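Local coordinates for protein glutamine synthetase (Helicobacter pylori, PDB 5ZLI) that is a glutamine synthetase of the type I beta class, a twelve-subunit enzyme pairing a beta-grasp domain with a catalytic domain, at residues B[276-281]-B[379-384]. Sequence-based numbering, arbitrary orientation.
Sequences SGMHTH and LAFAAI
Ala380 meets Met278 methyl to methyl, Ala380 CB lying 4.4 Å from Met278 CE, where helix 377-393 packs on strand 278-286 of the catalytic domain's mixed beta-sheet. The methionine chain runs extended from the strand, CG anti to the backbone N (chi1 -174°), and bends at its last torsion. One residue on, Phe381 touches both Met278 and Thr280. Its CB leaves the helix at a slant, but the ring reaches over to the sheet and presents CE1 to both strand residues. Thr280 CG2 approaches Phe381 CE1 at 3.6 Å, from the ring edge and near its plane. Met278 CE reaches Phe381 CE1 at 4.1 Å, obliquely. Met278 SD stands 5.4 Å from the Phe381 ring centroid, 63° off the ring normal, an oblique Met-aromatic contact. Phe136 of the neighbouring strand 133-145 stacks on the same ring. Farther along the helix, Ile384 points its CB toward the strand without touching it, and packs on Leu318 and Thr322 of helix 315-322. Strand 278-281 and helix 379-384 run at 42° to each other, their axes 11.3 Å apart at closest approach, so side chains alone bridge the space between the backbones. Thr280 is divided in its chemistry: the methyl faces the phenylalanine, whereas OG1 hydrogen-bonds to Phe368 O on the adjoining strand 366-368. With no hydrogen bond passing between helix and strand and every touching residue buried, the join rests on dispersion and hydrophobic burial, the threonine's polar end being satisfied within the sheet.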
loop_
_atom_site.group_PDB
_atom_site.type_symbol
_atom_site.label_atom_id
_atom_site.label_comp_id
_atom_site.label_asym_id
_atom_site.label_seq_id
_atom_site.Cartn_x
_atom_site.Cartn_y
_atom_site.Cartn_z
ATOM N N SER B 276 35.564 12.636 19.555
ATOM C CA SER B 276 36.045 13.921 19.086
ATOM C C SER B 276 36.816 14.589 20.213
ATOM O O SER B 276 36.376 14.583 21.363
ATOM C CB SER B 276 34.891 14.788 18.613
ATOM O OG SER B 276 34.320 14.197 17.456
ATOM N N GLY B 277 37.989 15.120 19.892
ATOM C CA GLY B 277 38.750 15.789 20.916
ATOM C C GLY B 277 38.781 17.274 20.674
ATOM O O GLY B 277 38.442 17.734 19.576
ATOM N N MET B 278 39.120 18.041 21.709
ATOM C CA MET B 278 39.601 19.405 21.532
ATOM C C MET B 278 41.063 19.369 21.958
ATOM O O MET B 278 41.409 19.657 23.099
ATOM C CB MET B 278 38.779 20.448 22.315
ATOM C CG MET B 278 39.173 21.898 22.016
ATOM S SD MET B 278 38.261 23.156 22.951
ATOM C CE MET B 278 38.807 22.767 24.618
ATOM N N HIS B 279 41.915 18.931 21.033
ATOM C CA HIS B 279 43.358 18.963 21.209
ATOM C C HIS B 279 43.810 20.419 21.312
ATOM O O HIS B 279 43.761 21.185 20.342
ATOM C CB HIS B 279 44.023 18.223 20.052
ATOM C CG HIS B 279 43.632 16.782 19.976
ATOM N ND1 HIS B 279 43.243 16.063 21.087
ATOM C CD2 HIS B 279 43.506 15.944 18.922
ATOM C CE1 HIS B 279 42.929 14.831 20.726
ATOM N NE2 HIS B 279 43.073 14.736 19.417
ATOM N N THR B 280 44.204 20.811 22.514
ATOM C CA THR B 280 44.502 22.194 22.859
ATOM C C THR B 280 46.014 22.355 22.989
ATOM O O THR B 280 46.668 21.576 23.688
ATOM C CB THR B 280 43.753 22.585 24.147
ATOM O OG1 THR B 280 43.477 21.409 24.900
ATOM C CG2 THR B 280 42.421 23.191 23.833
ATOM N N HIS B 281 46.566 23.329 22.281
ATOM C CA HIS B 281 47.995 23.605 22.270
ATOM C C HIS B 281 48.281 24.883 23.055
ATOM O O HIS B 281 47.680 25.928 22.772
ATOM C CB HIS B 281 48.507 23.750 20.823
ATOM C CG HIS B 281 48.490 22.483 20.010
ATOM N ND1 HIS B 281 49.435 22.219 19.036
ATOM C CD2 HIS B 281 47.651 21.416 20.015
ATOM C CE1 HIS B 281 49.185 21.044 18.481
ATOM N NE2 HIS B 281 48.109 20.535 19.058
ATOM N N LEU B 379 35.921 28.993 29.887
ATOM C CA LEU B 379 36.212 28.378 31.174
ATOM C C LEU B 379 37.354 27.384 31.035
ATOM O O LEU B 379 38.320 27.440 31.798
ATOM C CB LEU B 379 34.946 27.696 31.725
ATOM C CG LEU B 379 33.634 28.510 31.930
ATOM C CD1 LEU B 379 32.606 27.702 32.681
ATOM C CD2 LEU B 379 33.826 29.839 32.645
ATOM N N ALA B 380 37.313 26.542 29.999
ATOM C CA ALA B 380 38.389 25.578 29.774
ATOM C C ALA B 380 39.747 26.283 29.670
ATOM O O ALA B 380 40.694 25.964 30.413
ATOM C CB ALA B 380 38.113 24.743 28.519
ATOM N N PHE B 381 39.872 27.245 28.749
ATOM C CA PHE B 381 41.156 27.920 28.589
ATOM C C PHE B 381 41.548 28.644 29.868
ATOM O O PHE B 381 42.674 28.485 30.366
ATOM C CB PHE B 381 41.106 28.893 27.418
ATOM C CG PHE B 381 40.867 28.237 26.114
ATOM C CD1 PHE B 381 41.055 26.875 25.967
ATOM C CD2 PHE B 381 40.436 28.967 25.034
ATOM C CE1 PHE B 381 40.836 26.274 24.776
ATOM C CE2 PHE B 381 40.209 28.363 23.833
ATOM C CZ PHE B 381 40.413 27.016 23.705
ATOM N N ALA B 382 40.616 29.425 30.427
ATOM C CA ALA B 382 40.871 30.112 31.686
ATOM C C ALA B 382 41.414 29.152 32.728
ATOM O O ALA B 382 42.421 29.432 33.376
ATOM C CB ALA B 382 39.603 30.790 32.184
ATOM N N ALA B 383 40.728 28.033 32.943
ATOM C CA ALA B 383 41.170 27.067 33.957
ATOM C C ALA B 383 42.517 26.403 33.612
ATOM O O ALA B 383 43.360 26.197 34.488
ATOM C CB ALA B 383 40.074 26.023 34.175
ATOM N N ILE B 384 42.733 26.031 32.357
ATOM C CA ILE B 384 44.029 25.462 31.997
ATOM C C ILE B 384 45.151 26.426 32.339
ATOM O O ILE B 384 46.196 26.015 32.873
ATOM C CB ILE B 384 44.042 25.051 30.519
ATOM C CG1 ILE B 384 43.365 23.685 30.401
ATOM C CG2 ILE B 384 45.442 25.056 29.969
ATOM C CD1 ILE B 384 42.812 23.394 29.048
#